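Local atomic coordinates of uncharacterized protein YbaA (Shigella flexneri, PDB entry 2OKQ), a protein that is of unknown function, belongs to the DUF1428 family and forms a two-subunit assembly built on antiparallel beta sheets with helices packed against them. Residues D41-M46 and E89-W94; L53-E56 and R61-E64; K55-L60 and D113-E118; S68-P71 and D77-M80; I95-K100 and D104-K109. All coordinates share one frame; numbering follows the deposited sequence. Where two conformers were deposited one is given.

Contact 1 of 5, residues D41-M46 and E89-W94; sequences DAYREM and EVVFSW
Between 41-46 and 89-94 the nearest CA atoms are those of Tyr43 and Val91, 9.9 Å apart. At that spacing the backbones make no hydrogen bond to each other, and side chains bridge the gap. In this ferredoxin-like alpha+beta fold the contact seats the start of helix 40-56 on the four-stranded antiparallel sheet. The side chains of Tyr43 and Val91 come from opposite directions. Tyr43 CG stands anti to the backbone N (chi1 -175°), which sends the ring straight out from the helix. Val91 CG1 meets the far end of the ring obliquely, 4.0 Å from Tyr43 CE2 and 3.8 Å from Tyr43 OH. Two residues along the strand, the CB of Ser93 is also directed at the helix, and Ser93 OG lies 4.1 Å from Tyr43 OH. That hydroxyl is hydrogen-bonded to Glu64 of the adjacent strand 61-67; Ser93 OG also approaches Glu64, at a distance too short to be trusted. Within the helix, Arg44 NH2 forms a salt bridge of 2.9 Å with Asp41 OD1, meeting it from above the carboxylate plane. Phe92 and Trp94 lie against their counterparts in the second subunit. The Tyr43 hydroxyl, buried at the helix-sheet interface, thus finds its polar partner in Glu64, while Val91 supplies only carbon contact.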
# COMPACT_ATOMS: atom_id res chain seq x y z
N ASP A 41 18.55 -4.24 0.36
CA ASP A 41 18.89 -4.94 -0.89
C ASP A 41 18.39 -6.37 -0.90
O ASP A 41 17.84 -6.83 -1.90
CB ASP A 41 20.40 -4.92 -1.14
CG ASP A 41 20.88 -3.60 -1.68
OD1 ASP A 41 20.42 -3.19 -2.78
OD2 ASP A 41 21.74 -2.97 -1.02
N ALA A 42 18.59 -7.08 0.21
CA ALA A 42 18.11 -8.45 0.33
C ALA A 42 16.60 -8.49 0.11
O ALA A 42 16.08 -9.38 -0.58
CB ALA A 42 18.46 -9.00 1.71
N TYR A 43 15.91 -7.52 0.70
CA TYR A 43 14.47 -7.45 0.60
C TYR A 43 14.04 -7.19 -0.84
O TYR A 43 13.15 -7.87 -1.36
CB TYR A 43 13.91 -6.38 1.54
CG TYR A 43 12.41 -6.38 1.54
CD1 TYR A 43 11.69 -7.20 2.41
CD2 TYR A 43 11.69 -5.58 0.65
CE1 TYR A 43 10.29 -7.21 2.40
CE2 TYR A 43 10.30 -5.58 0.63
CZ TYR A 43 9.61 -6.40 1.50
OH TYR A 43 8.23 -6.40 1.48
N ARG A 44 14.66 -6.20 -1.48
CA ARG A 44 14.33 -5.84 -2.85
C ARG A 44 14.52 -7.04 -3.77
O ARG A 44 13.67 -7.31 -4.62
CB ARG A 44 15.15 -4.63 -3.31
CG ARG A 44 14.81 -4.13 -4.72
CD ARG A 44 15.42 -2.77 -5.01
NE ARG A 44 16.71 -2.56 -4.33
CZ ARG A 44 17.22 -1.37 -4.04
NH1 ARG A 44 16.56 -0.26 -4.37
NH2 ARG A 44 18.38 -1.29 -3.41
N GLU A 45 15.62 -7.77 -3.58
CA GLU A 45 15.91 -8.98 -4.37
C GLU A 45 14.87 -10.09 -4.17
O GLU A 45 14.44 -10.71 -5.15
CB GLU A 45 17.30 -9.53 -4.00
CG GLU A 45 18.47 -8.65 -4.38
CD GLU A 45 19.77 -9.07 -3.69
OE1 GLU A 45 20.12 -10.26 -3.75
OE2 GLU A 45 20.44 -8.19 -3.10
N MET A 46 14.48 -10.33 -2.92
CA MET A 46 13.40 -11.27 -2.63
C MET A 46 12.10 -10.90 -3.36
O MET A 46 11.46 -11.76 -3.98
CB MET A 46 13.13 -11.33 -1.12
CG MET A 46 12.17 -12.44 -0.71
SD MET A 46 11.44 -12.15 0.91
CE MET A 46 10.28 -10.83 0.53
N GLU A 89 13.04 -0.29 9.09
CA GLU A 89 12.29 0.71 8.33
C GLU A 89 10.97 0.09 7.90
O GLU A 89 10.89 -1.13 7.78
CB GLU A 89 13.04 1.11 7.06
CG GLU A 89 14.37 1.85 7.30
CD GLU A 89 14.18 3.32 7.58
OE1 GLU A 89 13.05 3.77 7.88
OE2 GLU A 89 15.20 4.05 7.51
N VAL A 90 9.98 0.93 7.64
CA VAL A 90 8.64 0.46 7.24
C VAL A 90 8.56 0.34 5.73
O VAL A 90 9.01 1.22 5.00
CB VAL A 90 7.53 1.41 7.73
CG1 VAL A 90 6.15 0.92 7.25
CG2 VAL A 90 7.54 1.47 9.27
N VAL A 91 8.01 -0.79 5.25
CA VAL A 91 7.74 -0.97 3.84
C VAL A 91 6.21 -0.98 3.66
O VAL A 91 5.53 -1.63 4.43
CB VAL A 91 8.39 -2.27 3.31
CG1 VAL A 91 7.95 -2.59 1.88
CG2 VAL A 91 9.89 -2.17 3.37
N PHE A 92 5.72 -0.26 2.64
CA PHE A 92 4.31 -0.18 2.28
C PHE A 92 4.24 -0.84 0.92
O PHE A 92 4.94 -0.42 0.00
CB PHE A 92 3.86 1.29 2.18
CG PHE A 92 2.41 1.49 1.83
CD1 PHE A 92 1.44 1.52 2.83
CD2 PHE A 92 2.02 1.71 0.51
CE1 PHE A 92 0.08 1.72 2.51
CE2 PHE A 92 0.66 1.92 0.17
CZ PHE A 92 -0.31 1.95 1.17
N SER A 93 3.45 -1.91 0.80
CA SER A 93 3.42 -2.71 -0.42
C SER A 93 2.01 -3.21 -0.72
O SER A 93 1.18 -3.32 0.19
CB SER A 93 4.34 -3.93 -0.27
OG SER A 93 5.69 -3.55 -0.05
N TRP A 94 1.78 -3.55 -1.98
CA TRP A 94 0.50 -4.11 -2.35
C TRP A 94 0.62 -4.90 -3.65
O TRP A 94 1.60 -4.77 -4.41
CB TRP A 94 -0.58 -3.04 -2.48
CG TRP A 94 -0.45 -2.16 -3.69
CD1 TRP A 94 -1.02 -2.38 -4.91
CD2 TRP A 94 0.26 -0.92 -3.78
NE1 TRP A 94 -0.68 -1.37 -5.77
CE2 TRP A 94 0.09 -0.45 -5.09
CE3 TRP A 94 1.02 -0.16 -2.88
CZ2 TRP A 94 0.67 0.76 -5.55
CZ3 TRP A 94 1.60 1.05 -3.33
CH2 TRP A 94 1.41 1.50 -4.65

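Contact 2 of 5, residues L53-E56 and R61-E64; sequences LFKE and RIVE
The beta-alpha-beta crossover of the ferredoxin-like fold, between strands 27-36 and 61-67, which run the same way with strand 88-97 between them, closes where Phe54 and Lys55 at the end of helix 40-56 pack on Ile62. Facing CA atoms are 7.9 Å apart for Phe54 and Ile62 and 7.0 Å for Lys55 and Arg61. Ile62 reaches into the notch between the two helix residues: its CD1 lies 3.8 Å from Phe54 CB and 3.6 Å from Lys55 CG. Ile62 CG1 stands beside its backbone N (chi1 -67°), and a second bend at chi2 carries CD1 toward the helix. The lysine and isoleucine side chains run alongside each other in opposite senses, so Lys55 touches with its methylenes while NZ runs on to Leu60 O and to the C-terminal carboxylate of Glu141 of the second subunit. The Phe54 ring reaches Ile95 and Tyr97 of strand 88-97. Arg61 leads away from the helix, to Glu96 and to Asp140 of the second subunit, whose strand extends the sheet across the interface. Val63 CG2 sits over one face of the Arg61 guanidinium, 3.3 Å from its plane and displaced from its centre.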
# COMPACT_ATOMS: atom_id res chain seq x y z
N LEU A 53 6.31 -14.36 -10.17
CA LEU A 53 5.48 -15.52 -9.77
C LEU A 53 4.05 -15.08 -9.54
O LEU A 53 3.12 -15.68 -10.06
CB LEU A 53 6.06 -16.24 -8.55
CG LEU A 53 7.42 -16.92 -8.76
CD1 LEU A 53 7.85 -17.59 -7.49
CD2 LEU A 53 7.36 -17.92 -9.91
N PHE A 54 3.87 -14.01 -8.78
CA PHE A 54 2.52 -13.48 -8.56
C PHE A 54 1.85 -13.13 -9.88
O PHE A 54 0.67 -13.38 -10.06
CB PHE A 54 2.57 -12.24 -7.66
CG PHE A 54 2.57 -12.55 -6.19
CD1 PHE A 54 1.45 -13.09 -5.57
CD2 PHE A 54 3.67 -12.24 -5.41
CE1 PHE A 54 1.43 -13.35 -4.20
CE2 PHE A 54 3.67 -12.50 -4.03
CZ PHE A 54 2.55 -13.06 -3.43
N LYS A 55 2.60 -12.54 -10.80
CA LYS A 55 2.01 -12.17 -12.09
C LYS A 55 1.57 -13.41 -12.87
O LYS A 55 0.52 -13.39 -13.51
CB LYS A 55 3.00 -11.37 -12.94
CG LYS A 55 3.44 -10.03 -12.32
CD LYS A 55 2.66 -8.85 -12.85
CE LYS A 55 3.26 -8.35 -14.17
NZ LYS A 55 2.92 -6.93 -14.44
N GLU A 56 2.38 -14.46 -12.81
CA GLU A 56 2.06 -15.73 -13.45
C GLU A 56 0.71 -16.26 -12.95
O GLU A 56 -0.08 -16.83 -13.71
CB GLU A 56 3.19 -16.73 -13.18
CG GLU A 56 2.94 -18.13 -13.68
CD GLU A 56 4.04 -19.10 -13.26
OE1 GLU A 56 5.22 -18.72 -13.33
OE2 GLU A 56 3.71 -20.23 -12.85
N ARG A 61 -0.13 -6.31 -10.79
CA ARG A 61 0.96 -5.40 -10.47
C ARG A 61 1.40 -5.67 -9.06
O ARG A 61 0.56 -6.02 -8.21
CB ARG A 61 0.46 -3.95 -10.60
CG ARG A 61 1.55 -2.89 -10.42
CD ARG A 61 0.91 -1.52 -10.44
NE ARG A 61 1.89 -0.44 -10.28
CZ ARG A 61 1.56 0.76 -9.83
NH1 ARG A 61 0.29 1.01 -9.47
NH2 ARG A 61 2.49 1.70 -9.69
N ILE A 62 2.70 -5.54 -8.79
CA ILE A 62 3.24 -5.74 -7.45
C ILE A 62 4.10 -4.52 -7.19
O ILE A 62 4.97 -4.20 -8.01
CB ILE A 62 4.13 -7.02 -7.33
CG1 ILE A 62 3.32 -8.30 -7.50
CG2 ILE A 62 4.80 -7.09 -5.95
CD1 ILE A 62 2.95 -8.67 -8.99
N VAL A 63 3.84 -3.83 -6.08
CA VAL A 63 4.56 -2.59 -5.78
C VAL A 63 5.10 -2.67 -4.35
O VAL A 63 4.38 -3.05 -3.45
CB VAL A 63 3.65 -1.32 -5.92
CG1 VAL A 63 4.47 -0.07 -5.75
CG2 VAL A 63 2.90 -1.26 -7.27
N GLU A 64 6.37 -2.34 -4.13
CA GLU A 64 6.93 -2.35 -2.79
C GLU A 64 7.59 -0.99 -2.60
O GLU A 64 8.37 -0.58 -3.46
CB GLU A 64 8.02 -3.41 -2.67
CG GLU A 64 7.51 -4.78 -3.04
CD GLU A 64 7.22 -5.64 -1.86
OE1 GLU A 64 7.32 -5.19 -0.71
OE2 GLU A 64 6.86 -6.81 -2.11

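Contact 3 of 5, residues K55-L60 and D113-E118; sequences KEFGAL and DPRMKE
Charge carries this contact: Arg115 at the start of the weakly bonded helix 114-118 grips Glu56 at the end of helix 40-56. The guanidinium presents its two terminal nitrogens end-on. Arg115 NH2 reaches Glu56 OE2 at 3.0 Å in a nearly straight bond (165°), close to the guanidinium plane. Arg115 NH1 reaches Glu56 OE1 at 3.1 Å with a more bent N-H, on the syn lone pair of that oxygen. The two planes are turned 45° apart, so the pair is twisted and not a flat fork. Asp113 takes the same guanidinium side-on: Arg115 NE bonds Asp113 OD1 at 2.9 Å, and Arg115 NH2 bonds Asp113 OD2 at 2.7 Å. NH2 is therefore shared by both acids, and four side-chain bonds fix the rotation of the group. The positive charge between the carboxylates would offset their mutual repulsion.

The aromatic contact is also with a carboxylate: the positive rim of the Phe57 ring, at CZ, meets Asp113 OD2 at 3.1 Å near the ring plane. Leu53 and Met116 add apolar contact alongside.

The two helix ends are closed by bonds to backbone nitrogens. Arg115 N donates to Asp113 OD1 on its anti lone pair, so that oxygen serves both the backbone and the guanidinium. Gly58, with positive phi, turns the chain out of helix 40-56, and Gly58 N bonds Lys55 O at 3.1 Å. The contact thus links a Schellman motif ending one helix to an aspartate N-cap opening another through a three-residue salt-bridge network.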
# COMPACT_ATOMS: atom_id res chain seq x y z
N LYS A 55 2.60 -12.54 -10.80
CA LYS A 55 2.01 -12.17 -12.09
C LYS A 55 1.57 -13.41 -12.87
O LYS A 55 0.52 -13.39 -13.51
CB LYS A 55 3.00 -11.37 -12.94
CG LYS A 55 3.44 -10.03 -12.32
CD LYS A 55 2.66 -8.85 -12.85
CE LYS A 55 3.26 -8.35 -14.17
NZ LYS A 55 2.92 -6.93 -14.44
N GLU A 56 2.38 -14.46 -12.81
CA GLU A 56 2.06 -15.73 -13.45
C GLU A 56 0.71 -16.26 -12.95
O GLU A 56 -0.08 -16.83 -13.71
CB GLU A 56 3.19 -16.73 -13.18
CG GLU A 56 2.94 -18.13 -13.68
CD GLU A 56 4.04 -19.10 -13.26
OE1 GLU A 56 5.22 -18.72 -13.33
OE2 GLU A 56 3.71 -20.23 -12.85
N PHE A 57 0.45 -16.05 -11.67
CA PHE A 57 -0.76 -16.55 -11.02
C PHE A 57 -1.95 -15.59 -11.12
O PHE A 57 -3.02 -15.87 -10.58
CB PHE A 57 -0.46 -16.91 -9.57
CG PHE A 57 0.60 -17.98 -9.40
CD1 PHE A 57 0.76 -18.98 -10.36
CD2 PHE A 57 1.41 -17.99 -8.29
CE1 PHE A 57 1.74 -19.97 -10.20
CE2 PHE A 57 2.38 -18.98 -8.11
CZ PHE A 57 2.54 -19.96 -9.07
N GLY A 58 -1.78 -14.48 -11.81
CA GLY A 58 -2.93 -13.60 -12.10
C GLY A 58 -2.87 -12.18 -11.52
O GLY A 58 -3.79 -11.38 -11.76
N ALA A 59 -1.84 -11.89 -10.74
CA ALA A 59 -1.62 -10.50 -10.26
C ALA A 59 -1.38 -9.53 -11.41
O ALA A 59 -0.69 -9.87 -12.39
CB ALA A 59 -0.47 -10.44 -9.29
N LEU A 60 -1.93 -8.32 -11.27
CA LEU A 60 -1.79 -7.27 -12.28
C LEU A 60 -0.52 -6.47 -12.05
O LEU A 60 0.12 -6.02 -13.01
CB LEU A 60 -2.99 -6.33 -12.25
CG LEU A 60 -4.36 -6.95 -12.51
CD1 LEU A 60 -5.45 -6.00 -12.11
CD2 LEU A 60 -4.53 -7.35 -13.99
N ASP A 113 3.72 -23.46 -4.21
CA ASP A 113 4.82 -23.36 -5.18
C ASP A 113 6.18 -23.55 -4.52
O ASP A 113 6.53 -22.85 -3.57
CB ASP A 113 4.75 -22.05 -5.97
CG ASP A 113 5.43 -22.15 -7.32
OD1 ASP A 113 6.64 -22.44 -7.38
OD2 ASP A 113 4.76 -21.95 -8.34
N PRO A 114 6.98 -24.53 -5.01
CA PRO A 114 8.30 -24.78 -4.45
C PRO A 114 9.26 -23.64 -4.73
O PRO A 114 10.24 -23.50 -4.01
CB PRO A 114 8.77 -26.04 -5.17
CG PRO A 114 7.56 -26.62 -5.79
CD PRO A 114 6.69 -25.45 -6.12
N ARG A 115 8.97 -22.83 -5.75
CA ARG A 115 9.77 -21.65 -6.07
C ARG A 115 9.77 -20.62 -4.94
O ARG A 115 10.76 -19.92 -4.75
CB ARG A 115 9.32 -20.99 -7.37
CG ARG A 115 9.79 -21.69 -8.63
CD ARG A 115 9.13 -21.15 -9.89
NE ARG A 115 7.69 -21.40 -9.91
CZ ARG A 115 6.89 -21.09 -10.93
NH1 ARG A 115 7.36 -20.50 -12.01
NH2 ARG A 115 5.59 -21.35 -10.85
N MET A 116 8.66 -20.52 -4.21
CA MET A 116 8.63 -19.62 -3.05
C MET A 116 8.83 -20.32 -1.72
O MET A 116 8.92 -19.68 -0.67
CB MET A 116 7.38 -18.73 -3.05
CG MET A 116 7.52 -17.44 -3.87
SD MET A 116 8.93 -16.35 -3.51
CE MET A 116 8.42 -15.64 -1.94
N LYS A 117 8.90 -21.65 -1.76
CA LYS A 117 9.33 -22.43 -0.60
C LYS A 117 10.82 -22.21 -0.38
O LYS A 117 11.27 -22.05 0.76
CB LYS A 117 9.04 -23.92 -0.81
CG LYS A 117 7.59 -24.32 -0.54
CD LYS A 117 7.28 -24.46 0.96
CE LYS A 117 7.88 -25.74 1.56
NZ LYS A 117 7.21 -26.98 1.08
N GLU A 118 11.57 -22.18 -1.48
CA GLU A 118 13.02 -21.98 -1.46
C GLU A 118 13.33 -20.53 -1.10
O GLU A 118 13.32 -20.17 0.08
CB GLU A 118 13.65 -22.35 -2.80
CG GLU A 118 13.59 -23.84 -3.14
CD GLU A 118 13.78 -24.11 -4.62
OE1 GLU A 118 14.27 -23.22 -5.35
OE2 GLU A 118 13.43 -25.23 -5.07

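Contact 4 of 5, residues S68-P71 and D77-M80; sequences SDVP and DFRM. With NA (sodium ion), chain D.
Val70 and Phe78 cross at about a right angle, Val70 CG1 resting 3.7 Å from Phe78 CB. The methyl meets the ring itself only obliquely, and the ring goes on to an edge-to-face contact with Phe135 of the second subunit. Next to this pair, Asp77, just before Phe78, turns its CB toward the carbonyl of Pro71, just after Val70, with Asp77 CB 3.6 Å from Pro71 O. Its CG sits in the crowded position between the backbone N and the carbonyl carbon (chi1 61°), which folds the carboxylate back over the first turn of the following helix. The two carboxylate oxygens then part company. Asp77 OD1 accepts from Met80 N at 2.8 Å, a fairly straight bond (164°) arriving almost in line with the C-O bond. This makes Asp77 the N-cap of the short, weakly bonded helix 78-81, which follows the excursion from the end of strand 61-67. Asp77 OD2 faces the other way and binds a sodium ion at 2.4 Å. Asp72 and the carbonyl of Gly73, in the loop between the segments, and two waters complete five ligands, so the ion ties the loop to the helix start.

No direct hydrogen bond joins 68-71 to 77-80; water does the joining. Pro71 O accepts from two waters, one at 2.8 Å that in turn accepts from Phe78 N at 3.0 Å, the other at 2.7 Å and bonded also to Arg79 N. The guanidinium of Arg79 leaves this cluster for the carbonyl of Glu88, at the start of the next strand.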
# COMPACT_ATOMS: atom_id res chain seq x y z
N SER A 68 10.18 6.83 3.27
CA SER A 68 10.90 8.05 2.86
C SER A 68 10.62 9.19 3.82
O SER A 68 11.54 9.84 4.33
CB SER A 68 10.54 8.46 1.42
OG SER A 68 10.84 9.84 1.21
N ASP A 69 9.34 9.43 4.07
CA ASP A 69 8.89 10.51 4.95
C ASP A 69 7.70 10.02 5.76
O ASP A 69 6.53 10.27 5.41
CB ASP A 69 8.56 11.77 4.14
CG ASP A 69 8.07 12.93 5.01
OD1 ASP A 69 8.43 12.98 6.22
OD2 ASP A 69 7.33 13.77 4.48
N VAL A 70 8.00 9.36 6.87
CA VAL A 70 7.00 8.65 7.65
C VAL A 70 6.95 9.28 9.05
O VAL A 70 7.86 9.04 9.86
CB VAL A 70 7.30 7.16 7.73
CG1 VAL A 70 6.26 6.45 8.58
CG2 VAL A 70 7.41 6.54 6.31
N PRO A 71 5.93 10.09 9.30
CA PRO A 71 5.85 10.80 10.59
C PRO A 71 5.58 9.88 11.76
O PRO A 71 5.00 8.79 11.61
CB PRO A 71 4.72 11.79 10.38
CG PRO A 71 3.84 11.19 9.30
CD PRO A 71 4.81 10.45 8.41
N ASP A 77 0.84 5.30 14.27
CA ASP A 77 1.66 5.69 13.11
C ASP A 77 2.17 4.44 12.43
O ASP A 77 1.95 3.33 12.93
CB ASP A 77 2.81 6.64 13.49
CG ASP A 77 3.78 6.05 14.47
OD1 ASP A 77 4.27 4.90 14.26
OD2 ASP A 77 4.10 6.77 15.43
N PHE A 78 2.84 4.58 11.29
CA PHE A 78 3.24 3.38 10.54
C PHE A 78 4.24 2.49 11.29
O PHE A 78 4.20 1.27 11.17
CB PHE A 78 3.79 3.75 9.17
CG PHE A 78 2.76 3.68 8.05
CD1 PHE A 78 2.23 2.44 7.64
CD2 PHE A 78 2.38 4.83 7.37
CE1 PHE A 78 1.29 2.37 6.56
CE2 PHE A 78 1.45 4.78 6.32
CZ PHE A 78 0.92 3.53 5.91
N ARG A 79 5.15 3.10 12.04
CA ARG A 79 6.10 2.33 12.84
C ARG A 79 5.40 1.55 13.96
O ARG A 79 5.72 0.37 14.18
CB ARG A 79 7.22 3.24 13.38
CG ARG A 79 8.15 3.73 12.28
CD ARG A 79 9.34 4.53 12.87
NE ARG A 79 10.27 3.64 13.57
CZ ARG A 79 11.16 2.86 12.96
NH1 ARG A 79 11.25 2.82 11.64
NH2 ARG A 79 11.95 2.07 13.68
N MET A 80 4.45 2.18 14.63
CA MET A 80 3.69 1.51 15.70
C MET A 80 2.89 0.35 15.15
O MET A 80 2.74 -0.70 15.82
CB MET A 80 2.78 2.49 16.45
CG MET A 80 3.53 3.58 17.22
SD MET A 80 2.46 4.85 17.91
CE MET A 80 1.85 4.02 19.38
NA NA D . 4.91 7.07 17.72
O HOH W 1 3.20 7.26 10.10
O HOH W 2 5.86 6.28 12.27
O HOH W 3 6.10 5.38 17.08
O HOH W 4 5.09 7.21 20.08

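Contact 5 of 5, residues I95-K100 and D104-K109; sequences IEYPSK and DAANQK. With NA (sodium ion), chain C.
Lys100, in the first turn of helix 100-111, folds along its own helix to meet Asp104 one turn on. From CB the chain starts anti to the backbone N (chi1 -174°) and runs extended as far as CE, with CG passing 3.6 Å from Asp104 OD2. CD skirts the same oxygen more loosely, and CE lies 3.9 Å from Asp104 OD2. The turn about the CD-CE bond (chi4 -61°) swings NZ onto the carboxylate. NZ then makes a salt bridge of 2.7 Å to Asp104 OD2, on its syn lone pair, and a weak bond of 3.2 Å to Asp104 OD1. Behind this pair runs the helix bond itself, Asp104 N to Lys100 O at 2.8 Å. Ser99, at the N-cap, holds Val102 N just beyond.

Strand 88-97 reaches the same helix through Tyr97. Its ring leans obliquely on Ala106, CE1 lying 3.6 Å from Ala106 CB. The hydroxyl donates to a water at the ring edge, which in turn donates to Asn107 OD1. The ring and the amide stand nearly perpendicular (84°), and Asn107 ND2 is held by Asp29 of strand 27-36. Further along the helix, Gln108 OE1 coordinates a sodium ion at 2.2 Å. A second ligand of the ion is a water that donates to Asp104 O.

The contact therefore shifts in character along the helix: an ion pair linking the first two turns, in which Lys100 probably offsets the charge of Asp104, then a methyl set obliquely to the tyrosine ring and an amide reached through a water at the ring edge.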
# COMPACT_ATOMS: atom_id res chain seq x y z
N ILE A 95 -0.39 -5.73 -3.87
CA ILE A 95 -0.51 -6.50 -5.11
C ILE A 95 -1.93 -6.30 -5.63
O ILE A 95 -2.90 -6.45 -4.89
CB ILE A 95 -0.22 -7.98 -4.84
CG1 ILE A 95 1.16 -8.18 -4.20
CG2 ILE A 95 -0.39 -8.79 -6.16
CD1 ILE A 95 1.47 -9.59 -3.80
N GLU A 96 -2.04 -5.92 -6.91
CA GLU A 96 -3.31 -5.62 -7.53
C GLU A 96 -3.82 -6.85 -8.26
O GLU A 96 -3.03 -7.54 -8.90
CB GLU A 96 -3.13 -4.49 -8.53
CG GLU A 96 -2.62 -3.18 -7.84
CD GLU A 96 -2.64 -1.96 -8.73
OE1 GLU A 96 -3.45 -1.90 -9.69
OE2 GLU A 96 -1.84 -1.02 -8.47
N TYR A 97 -5.12 -7.08 -8.16
CA TYR A 97 -5.78 -8.26 -8.77
C TYR A 97 -7.06 -7.83 -9.48
O TYR A 97 -7.69 -6.82 -9.09
CB TYR A 97 -6.15 -9.28 -7.67
CG TYR A 97 -4.95 -10.00 -7.08
CD1 TYR A 97 -4.30 -11.01 -7.79
CD2 TYR A 97 -4.47 -9.66 -5.81
CE1 TYR A 97 -3.20 -11.68 -7.26
CE2 TYR A 97 -3.38 -10.34 -5.25
CZ TYR A 97 -2.74 -11.34 -6.00
OH TYR A 97 -1.66 -12.00 -5.50
N PRO A 98 -7.49 -8.59 -10.51
CA PRO A 98 -8.72 -8.27 -11.21
C PRO A 98 -9.98 -8.59 -10.41
O PRO A 98 -11.04 -8.09 -10.75
CB PRO A 98 -8.63 -9.14 -12.48
CG PRO A 98 -7.82 -10.31 -12.09
CD PRO A 98 -6.83 -9.80 -11.06
N SER A 99 -9.88 -9.41 -9.36
CA SER A 99 -11.05 -9.79 -8.54
C SER A 99 -10.56 -10.50 -7.31
O SER A 99 -9.44 -10.98 -7.30
CB SER A 99 -11.92 -10.80 -9.30
OG SER A 99 -11.16 -11.96 -9.62
N LYS A 100 -11.43 -10.63 -6.31
CA LYS A 100 -11.11 -11.44 -5.12
C LYS A 100 -10.86 -12.89 -5.51
O LYS A 100 -9.97 -13.54 -4.96
CB LYS A 100 -12.21 -11.40 -4.07
CG LYS A 100 -11.78 -12.14 -2.78
CD LYS A 100 -12.75 -11.92 -1.61
CE LYS A 100 -12.17 -12.57 -0.33
NZ LYS A 100 -11.97 -14.10 -0.45
N ASP A 104 -7.65 -14.97 -4.51
CA ASP A 104 -7.68 -16.21 -3.71
C ASP A 104 -6.92 -17.36 -4.39
O ASP A 104 -6.15 -18.09 -3.72
CB ASP A 104 -9.12 -16.63 -3.42
CG ASP A 104 -9.84 -15.67 -2.48
OD1 ASP A 104 -9.19 -14.93 -1.70
OD2 ASP A 104 -11.08 -15.65 -2.51
N ALA A 105 -7.15 -17.53 -5.69
CA ALA A 105 -6.46 -18.57 -6.49
C ALA A 105 -4.95 -18.37 -6.50
O ALA A 105 -4.18 -19.32 -6.27
CB ALA A 105 -7.00 -18.59 -7.91
N ALA A 106 -4.53 -17.13 -6.73
CA ALA A 106 -3.11 -16.78 -6.75
C ALA A 106 -2.41 -17.11 -5.43
O ALA A 106 -1.35 -17.74 -5.44
CB ALA A 106 -2.94 -15.27 -7.11
N ASN A 107 -3.00 -16.71 -4.30
CA ASN A 107 -2.42 -16.97 -2.99
C ASN A 107 -2.35 -18.47 -2.67
O ASN A 107 -1.35 -18.95 -2.12
CB ASN A 107 -3.13 -16.20 -1.89
CG ASN A 107 -2.89 -14.70 -1.99
OD1 ASN A 107 -1.84 -14.27 -2.49
ND2 ASN A 107 -3.85 -13.91 -1.54
N GLN A 108 -3.37 -19.21 -3.07
CA GLN A 108 -3.35 -20.66 -2.87
C GLN A 108 -2.19 -21.31 -3.65
O GLN A 108 -1.46 -22.16 -3.10
CB GLN A 108 -4.68 -21.29 -3.28
CG GLN A 108 -4.93 -22.66 -2.60
CD GLN A 108 -5.28 -22.53 -1.13
OE1 GLN A 108 -6.31 -21.96 -0.78
NE2 GLN A 108 -4.41 -23.04 -0.25
N LYS A 109 -2.04 -20.90 -4.90
CA LYS A 109 -0.94 -21.35 -5.77
C LYS A 109 0.43 -21.00 -5.21
O LYS A 109 1.31 -21.86 -5.14
CB LYS A 109 -1.05 -20.76 -7.17
CG LYS A 109 -2.20 -21.28 -7.99
CD LYS A 109 -2.24 -20.56 -9.32
CE LYS A 109 -3.45 -20.96 -10.11
NZ LYS A 109 -3.57 -20.12 -11.33
NA NA C . -7.19 -20.43 0.51
O HOH W 5 -1.26 -11.64 -2.78
O HOH W 6 -6.71 -18.60 -1.09

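All five contacts belong to one ferredoxin-like domain. Contacts 1, 2 and 3 follow helix 40-56 from its start to its C-terminal turn; contacts 2 and 3 share Lys55 and Glu56, their centres 8 Å apart. Strand 88-97 joins contact 1 to contact 5, 20 Å away on the other side of the chain's centre, and contact 2 adds the neighbouring strand 61-67. Along the chain, contacts 2 and 4 are nested within the loop closed by contact 1, while contact 5 lies within that of contact 3. Contact 4 lies about 30 Å from contact 3 (between centres), across the chain's centre. All five reach the second subunit, contact 3 through Lys55, so fold and dimer are interwoven.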